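Local structure of peptidoglycan glycosyltransferase (Eggerthella lenta, 4MNR) at residues A[114-120]-A[449-453]; A[131-135]-A[321-326]; A[137-142]-A[338-342]; A[219-223]-A[240-244]; A[375-379]-A[417-423]. The protein belongs to the penicillin-binding proteins, pairing a domain of the beta-lactamase clan with a dimerisation-type domain. One frame throughout, in Å; residues are numbered along the deposited sequence.

In the fold
Contact 2 lies at the heart of the chain, where helix 321-332 packs on strand 130-135 through apolar groups alone, and contact 3 follows directly from it, Met135 touching Pro340 and Ile142. There the chemistry shifts to backbone bonds, since contact 3 joins the edge of the five-stranded sheet to the six-stranded one. Contacts 1 and 5 lie further out: contact 1 pairs two helices and contact 5 sets a helix on a strand end and turn, both apolar inside with charged groups at the rim; they meet where Leu451 touches Ala418. Contact 4, about 25 Å from contact 2 between centres, is buried yet strongly polar, as suits a helix start carrying the Ser-x-Asn motif of penicillin-binding proteins.

Contact 1 (A[114-120]-A[449-453]); sequences NSKIQQA and TALEV
Ile117 and Ala450 mark the close approach of an antiparallel helix pair, the beginning of helix 115-125 running beside the end of helix 438-453 with local axes 168° apart. The pair belongs to the helix layer that backs the five-stranded sheet in the beta-lactamase-like fold, and Ile117 also rests on Ala144 of that sheet. Packing is tightest where Ala120 faces Thr449: Ala120 CB sits 3.6 Å from Thr449 CB, with OG1 as close and CG2 only slightly farther. Thr449 OG1 is turned back to its own helix, bonded to Asn445 O, which leaves CG2 to press on the backbone of the partner, 3.7 Å from Lys116 O. Beside it, Ile117 reaches out with an extended chain (chi2 178°) and lays CD1 3.9 Å from Ala450 CA.

The other flank, toward solvent, is looser. Lys116 bends at chi3, 58°, and passes at a slant across Val453, its CE 3.9 Å from Val453 CG2. Beyond, a water accepts a weak hydrogen bond from Lys116 NZ and donates one to Glu452 OE1, bridging opposite charges whose own atoms stay 6.2 Å apart. At the helix start Asn114 is the N-cap, its OD1 receiving Ile117 N on a lone pair. The same amide meets the valine from the opposite direction, with Asn114 ND2 3.8 Å from Val453 CG1.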
# COMPACT_ATOMS: atom_id res chain seq x y z
N ASN A 114 -5.25 -12.25 -8.86
CA ASN A 114 -4.80 -12.99 -10.04
C ASN A 114 -3.54 -13.76 -9.66
O ASN A 114 -2.61 -13.18 -9.10
CB ASN A 114 -4.52 -12.05 -11.21
CG ASN A 114 -3.90 -12.79 -12.40
OD1 ASN A 114 -2.67 -12.91 -12.49
ND2 ASN A 114 -4.74 -13.33 -13.29
N SER A 115 -3.50 -15.06 -9.93
CA SER A 115 -2.38 -15.86 -9.44
C SER A 115 -1.02 -15.44 -10.02
O SER A 115 -0.01 -15.52 -9.33
CB SER A 115 -2.62 -17.36 -9.66
OG SER A 115 -2.64 -17.68 -11.04
N LYS A 116 -1.00 -14.96 -11.27
CA LYS A 116 0.26 -14.58 -11.90
C LYS A 116 0.78 -13.24 -11.38
O LYS A 116 1.98 -13.07 -11.16
CB LYS A 116 0.13 -14.53 -13.43
CG LYS A 116 -0.16 -15.89 -14.06
CD LYS A 116 -0.47 -15.75 -15.55
CE LYS A 116 0.67 -15.08 -16.30
NZ LYS A 116 0.37 -14.92 -17.76
N ILE A 117 -0.14 -12.29 -11.17
CA ILE A 117 0.25 -11.01 -10.59
C ILE A 117 0.67 -11.22 -9.13
O ILE A 117 1.65 -10.65 -8.67
CB ILE A 117 -0.88 -9.97 -10.71
CG1 ILE A 117 -1.27 -9.79 -12.17
CG2 ILE A 117 -0.45 -8.62 -10.15
CD1 ILE A 117 -2.42 -8.82 -12.40
N GLN A 118 -0.06 -12.08 -8.43
CA GLN A 118 0.29 -12.41 -7.05
C GLN A 118 1.70 -13.01 -6.98
O GLN A 118 2.49 -12.62 -6.14
CB GLN A 118 -0.73 -13.40 -6.48
CG GLN A 118 -0.42 -13.83 -5.04
CD GLN A 118 -0.64 -12.73 -4.03
OE1 GLN A 118 -1.49 -11.86 -4.21
NE2 GLN A 118 0.12 -12.77 -2.93
N GLN A 119 2.02 -13.91 -7.90
CA GLN A 119 3.34 -14.53 -7.90
C GLN A 119 4.42 -13.48 -8.19
O GLN A 119 5.51 -13.52 -7.60
CB GLN A 119 3.43 -15.68 -8.92
CG GLN A 119 4.72 -16.46 -8.82
CD GLN A 119 4.89 -17.11 -7.47
OE1 GLN A 119 4.03 -17.88 -7.04
NE2 GLN A 119 5.98 -16.79 -6.78
N ALA A 120 4.13 -12.55 -9.10
CA ALA A 120 5.10 -11.51 -9.42
C ALA A 120 5.36 -10.63 -8.19
O ALA A 120 6.51 -10.26 -7.93
CB ALA A 120 4.63 -10.65 -10.59
N THR A 449 4.38 -7.48 -15.25
CA THR A 449 3.58 -8.70 -15.20
C THR A 449 2.10 -8.39 -15.25
O THR A 449 1.35 -9.04 -15.99
CB THR A 449 3.91 -9.55 -13.95
OG1 THR A 449 5.27 -10.00 -14.05
CG2 THR A 449 3.00 -10.76 -13.88
N ALA A 450 1.67 -7.41 -14.47
CA ALA A 450 0.26 -6.99 -14.52
C ALA A 450 -0.16 -6.58 -15.94
O ALA A 450 -1.22 -6.97 -16.40
CB ALA A 450 -0.00 -5.87 -13.53
N LEU A 451 0.68 -5.81 -16.63
CA LEU A 451 0.34 -5.37 -17.99
C LEU A 451 0.31 -6.54 -18.97
O LEU A 451 -0.51 -6.57 -19.88
CB LEU A 451 1.31 -4.29 -18.48
CG LEU A 451 1.20 -3.01 -17.64
CD1 LEU A 451 2.43 -2.15 -17.85
CD2 LEU A 451 -0.05 -2.24 -18.02
N GLU A 452 1.20 -7.50 -18.78
CA GLU A 452 1.19 -8.70 -19.62
C GLU A 452 -0.10 -9.51 -19.42
O GLU A 452 -0.72 -9.97 -20.40
CB GLU A 452 2.41 -9.57 -19.31
CG GLU A 452 3.72 -8.99 -19.81
CD GLU A 452 4.93 -9.72 -19.24
OE1 GLU A 452 4.76 -10.60 -18.36
OE2 GLU A 452 6.06 -9.42 -19.68
N VAL A 453 -0.49 -9.70 -18.16
CA VAL A 453 -1.68 -10.47 -17.81
C VAL A 453 -2.92 -9.81 -18.40
O VAL A 453 -3.81 -10.49 -18.94
CB VAL A 453 -1.81 -10.59 -16.28
CG1 VAL A 453 -3.21 -11.03 -15.88
CG2 VAL A 453 -0.76 -11.54 -15.75
O HOH W 1 2.84 -12.63 -17.37

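Contact 2 (A[131-135]-A[321-326])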
# COMPACT_ATOMS: atom_id res chain seq x y z
N ALA A 131 6.29 -5.57 1.65
CA ALA A 131 4.95 -5.88 1.19
C ALA A 131 4.66 -5.24 -0.14
O ALA A 131 5.28 -4.23 -0.50
CB ALA A 131 3.92 -5.41 2.21
N CYS A 132 3.69 -5.81 -0.85
CA CYS A 132 3.30 -5.29 -2.15
C CYS A 132 1.81 -5.44 -2.35
O CYS A 132 1.25 -6.50 -2.06
CB CYS A 132 4.07 -6.03 -3.24
SG CYS A 132 3.64 -5.51 -4.92
N VAL A 133 1.14 -4.37 -2.81
CA VAL A 133 -0.28 -4.42 -3.12
C VAL A 133 -0.48 -3.93 -4.56
O VAL A 133 0.10 -2.93 -4.95
CB VAL A 133 -1.10 -3.52 -2.16
CG1 VAL A 133 -2.56 -3.43 -2.61
CG2 VAL A 133 -1.00 -4.04 -0.72
N VAL A 134 -1.26 -4.66 -5.35
CA VAL A 134 -1.59 -4.26 -6.71
C VAL A 134 -3.10 -4.15 -6.76
O VAL A 134 -3.80 -5.06 -6.32
CB VAL A 134 -1.14 -5.32 -7.74
CG1 VAL A 134 -1.50 -4.88 -9.13
CG2 VAL A 134 0.37 -5.57 -7.65
N MSE A 135 -3.59 -3.04 -7.30
CA MSE A 135 -5.02 -2.77 -7.34
C MSE A 135 -5.46 -2.37 -8.73
O MSE A 135 -4.67 -1.87 -9.54
CB MSE A 135 -5.36 -1.61 -6.38
CG MSE A 135 -4.92 -1.83 -4.95
SE MSE A 135 -5.75 -0.58 -3.72
CE MSE A 135 -7.46 -1.47 -3.63
N VAL A 321 0.53 -0.32 3.58
CA VAL A 321 0.84 -0.40 2.16
C VAL A 321 -0.46 -0.29 1.35
O VAL A 321 -0.50 0.33 0.29
CB VAL A 321 1.61 -1.70 1.84
CG1 VAL A 321 1.95 -1.77 0.34
CG2 VAL A 321 2.88 -1.74 2.68
N LEU A 322 -1.53 -0.86 1.89
CA LEU A 322 -2.85 -0.73 1.28
C LEU A 322 -3.26 0.73 1.15
O LEU A 322 -3.75 1.15 0.08
CB LEU A 322 -3.89 -1.50 2.11
CG LEU A 322 -5.34 -1.38 1.66
CD1 LEU A 322 -5.52 -1.86 0.21
CD2 LEU A 322 -6.27 -2.15 2.60
N GLU A 323 -3.04 1.52 2.20
CA GLU A 323 -3.35 2.94 2.15
C GLU A 323 -2.54 3.64 1.06
O GLU A 323 -3.07 4.46 0.32
CB GLU A 323 -3.10 3.63 3.50
CG GLU A 323 -3.10 5.15 3.44
CD GLU A 323 -4.45 5.76 3.06
OE1 GLU A 323 -5.51 5.21 3.43
OE2 GLU A 323 -4.46 6.82 2.38
N MSE A 324 -1.26 3.32 0.95
CA MSE A 324 -0.45 3.95 -0.09
C MSE A 324 -0.89 3.55 -1.50
O MSE A 324 -0.82 4.34 -2.43
CB MSE A 324 1.05 3.73 0.13
CG MSE A 324 1.55 4.32 1.44
SE MSE A 324 0.98 6.17 1.75
CE MSE A 324 1.75 7.00 0.16
N ALA A 325 -1.37 2.32 -1.65
CA ALA A 325 -1.94 1.92 -2.92
C ALA A 325 -3.20 2.72 -3.20
O ALA A 325 -3.43 3.15 -4.32
CB ALA A 325 -2.22 0.42 -2.94
N MSE A 326 -4.01 2.94 -2.17
CA MSE A 326 -5.21 3.78 -2.31
C MSE A 326 -4.87 5.21 -2.71
O MSE A 326 -5.59 5.83 -3.49
CB MSE A 326 -6.05 3.75 -1.03
CG MSE A 326 -6.62 2.35 -0.77
SE MSE A 326 -7.37 2.20 1.02
CE MSE A 326 -8.55 3.69 0.90
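Val133 and Val321 lie flank to flank, pointing opposite ways, Val133 CG2 lying 3.9 Å from Val321 CG1, at the centre of a contact made wholly by apolar groups. The aliphatic contacts come first. Strand 131-135 turns Ala131, Val133 and Met135 to helix 321-326, which lies over it with its axis inclined by 36°. Ala131 CB meets the second branch of Val321, CG2, at 3.8 Å, while Val133 divides its methyls: CG2 goes to Val321, and CG1, anti to the backbone N (chi1 172°), reaches Ala325 CB at 3.9 Å.

The second group involves selenium. In the conformer described here, one of two deposited, selenomethionine Met135 brings SE 3.8 Å from Ala325 CB, and the small alanine lets it settle close to the helix. Leu322 crosses Met135 at about a right angle and offers CD1, 4.1 Å from Met135 SE.

Polar groups of the strand backbone are spent within the sheet, on Val430 and Ala428 on one side and Ala146 on the other, so the face toward the helix can be purely hydrophobic. Helix 321-332 covers the sheet face opposite Val134 and Ile117; such an antiparallel sheet with helices on both faces characterises the beta-lactamase-like fold.

Contact 3 (A[137-142]-A[338-342])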
# COMPACT_ATOMS: atom_id res chain seq x y z
N PRO A 137 -7.48 0.44 -10.22
CA PRO A 137 -7.94 1.72 -9.69
C PRO A 137 -9.38 2.04 -10.05
O PRO A 137 -10.00 2.90 -9.43
CB PRO A 137 -6.99 2.74 -10.35
CG PRO A 137 -6.52 2.05 -11.59
CD PRO A 137 -6.46 0.59 -11.28
N ASP A 138 -9.93 1.35 -11.04
CA ASP A 138 -11.28 1.66 -11.49
C ASP A 138 -12.35 0.97 -10.64
O ASP A 138 -13.51 1.40 -10.63
CB ASP A 138 -11.45 1.30 -12.97
CG ASP A 138 -10.66 2.23 -13.89
OD1 ASP A 138 -10.72 3.47 -13.69
OD2 ASP A 138 -9.97 1.73 -14.81
N THR A 139 -11.97 -0.07 -9.91
CA THR A 139 -12.93 -0.83 -9.11
C THR A 139 -12.60 -0.94 -7.64
O THR A 139 -13.51 -1.15 -6.83
CB THR A 139 -13.06 -2.29 -9.58
OG1 THR A 139 -11.79 -2.93 -9.45
CG2 THR A 139 -13.55 -2.38 -11.01
N GLY A 140 -11.32 -0.82 -7.29
CA GLY A 140 -10.85 -1.10 -5.95
C GLY A 140 -10.48 -2.56 -5.75
O GLY A 140 -10.10 -2.97 -4.64
N ALA A 141 -10.60 -3.38 -6.79
CA ALA A 141 -10.26 -4.80 -6.65
C ALA A 141 -8.77 -4.99 -6.40
O ALA A 141 -7.94 -4.37 -7.06
CB ALA A 141 -10.68 -5.59 -7.89
N ILE A 142 -8.46 -5.86 -5.45
CA ILE A 142 -7.07 -6.19 -5.14
C ILE A 142 -6.59 -7.36 -6.00
O ILE A 142 -7.07 -8.49 -5.87
CB ILE A 142 -6.91 -6.49 -3.65
CG1 ILE A 142 -7.19 -5.20 -2.87
CG2 ILE A 142 -5.50 -6.96 -3.35
CD1 ILE A 142 -7.20 -5.38 -1.45
N MSE A 338 -11.78 4.17 -4.82
CA MSE A 338 -12.77 3.11 -4.69
C MSE A 338 -12.49 2.29 -3.43
O MSE A 338 -11.33 2.15 -3.02
CB MSE A 338 -12.74 2.20 -5.92
CG MSE A 338 -12.98 2.91 -7.25
SE MSE A 338 -14.73 3.76 -7.36
CE MSE A 338 -15.79 2.14 -7.60
N GLN A 339 -13.54 1.75 -2.82
CA GLN A 339 -13.38 0.89 -1.64
C GLN A 339 -12.56 -0.35 -2.02
O GLN A 339 -12.93 -1.09 -2.92
CB GLN A 339 -14.76 0.48 -1.13
CG GLN A 339 -14.74 -0.64 -0.13
CD GLN A 339 -14.08 -0.23 1.17
OE1 GLN A 339 -14.36 0.85 1.70
NE2 GLN A 339 -13.21 -1.07 1.69
N PRO A 340 -11.42 -0.58 -1.33
CA PRO A 340 -10.64 -1.79 -1.66
C PRO A 340 -11.43 -3.04 -1.31
O PRO A 340 -12.09 -3.07 -0.27
CB PRO A 340 -9.41 -1.67 -0.75
CG PRO A 340 -9.82 -0.70 0.33
CD PRO A 340 -10.75 0.27 -0.33
N TYR A 341 -11.38 -4.06 -2.17
CA TYR A 341 -12.02 -5.32 -1.83
C TYR A 341 -11.25 -6.52 -2.34
O TYR A 341 -10.49 -6.42 -3.31
CB TYR A 341 -13.48 -5.36 -2.30
CG TYR A 341 -13.70 -5.43 -3.80
CD1 TYR A 341 -13.61 -4.29 -4.58
CD2 TYR A 341 -14.05 -6.63 -4.41
CE1 TYR A 341 -13.83 -4.33 -5.94
CE2 TYR A 341 -14.28 -6.68 -5.77
CZ TYR A 341 -14.17 -5.53 -6.53
OH TYR A 341 -14.40 -5.57 -7.88
N LEU A 342 -11.47 -7.66 -1.68
CA LEU A 342 -10.69 -8.86 -1.88
C LEU A 342 -11.56 -10.04 -2.30
O LEU A 342 -11.06 -11.02 -2.85
CB LEU A 342 -9.99 -9.17 -0.56
CG LEU A 342 -8.71 -9.99 -0.46
CD1 LEU A 342 -7.76 -9.66 -1.60
CD2 LEU A 342 -8.07 -9.69 0.89
O HOH W 2 -9.92 4.20 -7.00
O HOH W 3 -15.04 -1.08 -4.50
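Tyr341 lays its ring over the backbone of Ala141, whose CA stands 4.0 Å from the ring centroid and 24° off its normal, a CH-pi contact displaced toward the rim. The ring arrives there because chi1, 70°, folds it between its own backbone N and carbonyl carbon, bringing it back across the partner chain. Ala141 CB touches the far end of the ring, 3.7 Å from Tyr341 CZ, and the phenol end crosses Thr139. At the ring edge, in its plane, lies Thr139 O, 3.3 Å from Tyr341 CE1, where a slightly positive ring C-H probably favours it.

Next to the ring the backbones form a single parallel-type bridge. Tyr341 N gives to Gly140 O at 3.0 Å, the donor standing above the carbonyl plane, whereas Ile142 N points nearly straight along the carbonyl of Tyr341. Gly140 has a positive phi of 88°, which glycine takes readily, and sits inside an ST turn in which Thr139 OG1 accepts from Ala141 N. Before the bridge selenomethionine Met338, bent at chi2 and chi3, curls over the turn, with CG 3.7 Å from Pro137 O; a water further ties Pro137 O to Met338 N. After it, Ile142 and Leu342 meet through branches, Ile142 CB lying 3.9 Å from Leu342 CD1.

The bridge joins the start of strand 142-148 to the approach of strand 343-347 in the other sheet. The chemistry implies a junction fixed chiefly by main-chain bonds, with the Tyr341 ring laid on Ala141, whose neighbours make those bonds.

Contact 4 (A[219-223]-A[240-244])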
# COMPACT_ATOMS: atom_id res chain seq x y z
N THR A 219 16.63 20.84 11.81
CA THR A 219 17.05 20.74 10.41
C THR A 219 16.12 19.88 9.53
O THR A 219 15.63 18.84 9.96
CB THR A 219 18.47 20.15 10.35
OG1 THR A 219 19.37 21.02 11.06
CG2 THR A 219 18.95 20.00 8.94
N VAL A 220 15.87 20.34 8.31
CA VAL A 220 15.27 19.50 7.27
C VAL A 220 16.36 19.37 6.22
O VAL A 220 17.01 20.35 5.86
CB VAL A 220 14.02 20.16 6.64
CG1 VAL A 220 13.47 19.29 5.51
CG2 VAL A 220 12.96 20.39 7.70
N SER A 221 16.58 18.15 5.73
CA SER A 221 17.68 17.92 4.78
C SER A 221 17.21 17.11 3.59
O SER A 221 16.40 16.19 3.73
CB SER A 221 18.85 17.20 5.46
OG SER A 221 19.43 17.97 6.50
N ASN A 222 17.73 17.46 2.41
CA ASN A 222 17.53 16.63 1.23
C ASN A 222 18.26 15.33 1.43
O ASN A 222 19.20 15.24 2.25
CB ASN A 222 18.08 17.33 -0.02
CG ASN A 222 17.11 18.34 -0.61
OD1 ASN A 222 15.92 18.32 -0.31
ND2 ASN A 222 17.61 19.22 -1.46
N PHE A 223 17.85 14.30 0.70
CA PHE A 223 18.56 13.02 0.74
C PHE A 223 20.00 13.25 0.32
O PHE A 223 20.27 13.95 -0.65
CB PHE A 223 17.87 12.00 -0.16
CG PHE A 223 16.45 11.70 0.23
CD1 PHE A 223 16.15 11.25 1.50
CD2 PHE A 223 15.42 11.87 -0.68
CE1 PHE A 223 14.84 10.98 1.86
CE2 PHE A 223 14.11 11.60 -0.33
CZ PHE A 223 13.82 11.15 0.95
N SER A 240 12.63 14.52 -5.75
CA SER A 240 12.21 14.23 -4.37
C SER A 240 12.91 15.09 -3.32
O SER A 240 13.50 14.57 -2.37
CB SER A 240 12.39 12.75 -4.05
OG SER A 240 11.47 12.39 -3.03
N SER A 241 12.82 16.41 -3.45
CA SER A 241 13.49 17.31 -2.50
C SER A 241 12.72 17.50 -1.20
O SER A 241 11.59 18.01 -1.20
CB SER A 241 13.74 18.68 -3.15
OG SER A 241 14.15 19.61 -2.16
N ASN A 242 13.32 17.11 -0.09
CA ASN A 242 12.69 17.29 1.22
C ASN A 242 12.65 18.76 1.61
O ASN A 242 11.70 19.22 2.25
CB ASN A 242 13.45 16.52 2.31
CG ASN A 242 13.38 15.00 2.13
OD1 ASN A 242 12.38 14.46 1.65
ND2 ASN A 242 14.45 14.30 2.52
N THR A 243 13.69 19.51 1.26
CA THR A 243 13.70 20.92 1.67
C THR A 243 12.65 21.76 0.94
O THR A 243 12.11 22.70 1.51
CB THR A 243 15.09 21.57 1.61
OG1 THR A 243 15.61 21.48 0.28
CG2 THR A 243 16.05 20.89 2.59
N VAL A 244 12.34 21.40 -0.30
CA VAL A 244 11.25 22.08 -0.98
C VAL A 244 9.91 21.68 -0.36
O VAL A 244 9.07 22.52 -0.07
CB VAL A 244 11.22 21.75 -2.47
CG1 VAL A 244 9.91 22.23 -3.11
CG2 VAL A 244 12.42 22.38 -3.17
O HOH W 4 15.62 14.98 -0.80
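Asn222 and Asn242 bring their CA atoms to 4.9 Å where the end of strand 218-221 passes the start of helix 242-263, the two segments running 151° apart. The side chain of Asn222 reaches to the helix start, and its OD1 is gripped there by Ser241 OG at 2.9 Å and by Thr243 N at 3.0 Å, the latter bond essentially straight at 179°. Both donors are tilted from the carbonyl plane. Ser241 is also the N-cap, accepting Val244 N on OG, and that hydroxyl reaches Ser209 as well; the helix end would probably polarise the Asn222 carbonyl further.

Ser240, Ser241 and Asn242 match the SxN motif of penicillin-binding proteins, and as in relatives they probably border the active-site cleft, with Lys188 bonded to Ser240 and Asn242 and Lys400 to Ser240. Positive phi at Ser240 closes the preceding helix in a Schellman motif. Asn242 splits its amide, OD1 to Lys188 and ND2 to Ser221 O at 3.0 Å, the latter bond lying in both the carbonyl plane and the plane of the Asn242 amide.

The same nitrogen stands over one face of Phe223, which is deposited in two conformers; in the one described here Asn242 ND2 is 3.4 Å from Phe223 CE1, with ring and amide planes 76° apart. A water oxygen 2.8 Å from Phe223 N links it to Ser240 O. Thr243 CG2 lies 3.5 Å from Val220 O.

Contact 5 (A[375-379]-A[417-423]); sequences RDVLL and MAPAEDP
Ala420 O accepts a hydrogen bond from Arg375 NE at 3.0 Å, a weak bond bent to 125° at the hydrogen although the oxygen lies at the edge of the guanidinium, near its plane. Arg375 is deposited in two conformers, and this account concerns one of them. Its chain leaves the helix with CG anti to the backbone N (chi1 -156°) and bends at chi3, which swings the head across the turn after strand 409-418. The stronger grip on the guanidinium comes from Ile331 O, bonded to NH2. Glu421 stays near without a salt bridge, its OE1 4.6 Å from Arg375 NH1, so any attraction is probably diffuse.

The aliphatic part of the arginine does the packing. It crosses selenomethionine Met417 at about a right angle, with Arg375 CD 3.7 Å from Met417 SE, and the same CD lies 4.0 Å from Pro423 CG. One helical turn on, Leu379 sets CD1 4.1 Å from Ala420 CB, while Leu378 CD1 barely meets Met417 CE at 4.4 Å.

A cis peptide before Pro419 helps shape the turn, which carries the chain from strand 409-418 to strand 425-431. Helix 368-384 lies at the 398-406 edge of the five-stranded sheet, Leu378 resting on that strand, while Ile331 and Ala332 of helix 321-332 pack against Met417.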
# COMPACT_ATOMS: atom_id res chain seq x y z
N ARG A 375 -0.79 13.40 -11.91
CA ARG A 375 -0.37 12.28 -12.74
C ARG A 375 0.69 12.72 -13.75
O ARG A 375 1.66 12.01 -14.00
CB ARG A 375 -1.58 11.63 -13.43
CG ARG A 375 -1.37 10.18 -13.83
CD ARG A 375 -2.72 9.48 -14.04
NE ARG A 375 -3.48 10.09 -15.12
CZ ARG A 375 -4.59 10.80 -14.95
NH1 ARG A 375 -5.21 11.33 -16.00
NH2 ARG A 375 -5.09 10.99 -13.73
N ASP A 376 0.52 13.91 -14.32
CA ASP A 376 1.49 14.45 -15.26
C ASP A 376 2.87 14.70 -14.61
O ASP A 376 3.92 14.47 -15.22
CB ASP A 376 0.97 15.74 -15.90
CG ASP A 376 -0.15 15.49 -16.92
OD1 ASP A 376 -0.34 14.33 -17.35
OD2 ASP A 376 -0.84 16.47 -17.29
N VAL A 377 2.86 15.18 -13.37
CA VAL A 377 4.12 15.37 -12.64
C VAL A 377 4.77 14.02 -12.34
O VAL A 377 5.99 13.87 -12.46
CB VAL A 377 3.90 16.14 -11.32
CG1 VAL A 377 5.19 16.21 -10.51
CG2 VAL A 377 3.39 17.54 -11.62
N LEU A 378 3.96 13.03 -11.98
CA LEU A 378 4.49 11.69 -11.69
C LEU A 378 5.02 10.96 -12.92
O LEU A 378 5.90 10.09 -12.82
CB LEU A 378 3.45 10.84 -10.96
CG LEU A 378 2.98 11.41 -9.62
CD1 LEU A 378 2.05 10.43 -8.92
CD2 LEU A 378 4.16 11.78 -8.72
N LEU A 379 4.50 11.30 -14.10
CA LEU A 379 5.08 10.78 -15.33
C LEU A 379 6.50 11.31 -15.43
O LEU A 379 7.42 10.60 -15.82
CB LEU A 379 4.24 11.19 -16.54
CG LEU A 379 4.72 10.71 -17.91
CD1 LEU A 379 4.95 9.20 -17.91
CD2 LEU A 379 3.70 11.10 -18.97
N MSE A 417 1.64 3.63 -11.43
CA MSE A 417 0.44 3.28 -12.18
C MSE A 417 0.77 3.24 -13.65
O MSE A 417 1.70 3.93 -14.12
CB MSE A 417 -0.65 4.33 -11.94
CG MSE A 417 -0.21 5.72 -12.38
SE MSE A 417 -1.21 7.18 -11.55
CE MSE A 417 -0.49 6.95 -9.75
N ALA A 418 0.03 2.42 -14.39
CA ALA A 418 0.24 2.28 -15.82
C ALA A 418 -1.03 1.78 -16.51
O ALA A 418 -1.83 1.09 -15.88
CB ALA A 418 1.38 1.29 -16.09
N PRO A 419 -1.26 2.17 -17.78
CA PRO A 419 -0.56 3.22 -18.54
C PRO A 419 -0.87 4.58 -17.92
O PRO A 419 -1.97 4.79 -17.42
CB PRO A 419 -1.19 3.12 -19.95
CG PRO A 419 -1.79 1.75 -20.00
CD PRO A 419 -2.28 1.49 -18.61
N ALA A 420 0.10 5.48 -17.95
CA ALA A 420 -0.04 6.77 -17.28
C ALA A 420 -1.29 7.58 -17.66
O ALA A 420 -1.92 8.17 -16.80
CB ALA A 420 1.21 7.61 -17.49
N GLU A 421 -1.68 7.59 -18.94
CA GLU A 421 -2.79 8.46 -19.35
C GLU A 421 -4.16 8.02 -18.82
O GLU A 421 -5.02 8.86 -18.53
CB GLU A 421 -2.82 8.64 -20.87
CG GLU A 421 -3.87 9.63 -21.36
CD GLU A 421 -3.74 11.02 -20.73
OE1 GLU A 421 -4.78 11.71 -20.60
OE2 GLU A 421 -2.61 11.44 -20.37
N ASP A 422 -4.36 6.71 -18.68
CA ASP A 422 -5.61 6.15 -18.18
C ASP A 422 -5.30 4.80 -17.54
O ASP A 422 -5.44 3.75 -18.16
CB ASP A 422 -6.62 5.98 -19.33
CG ASP A 422 -7.95 5.39 -18.88
OD1 ASP A 422 -8.69 4.88 -19.75
OD2 ASP A 422 -8.26 5.42 -17.66
N PRO A 423 -4.83 4.83 -16.28
CA PRO A 423 -4.24 3.61 -15.71
C PRO A 423 -5.18 2.44 -15.52
O PRO A 423 -6.36 2.63 -15.22
CB PRO A 423 -3.70 4.09 -14.35
CG PRO A 423 -3.46 5.56 -14.56
CD PRO A 423 -4.56 6.02 -15.46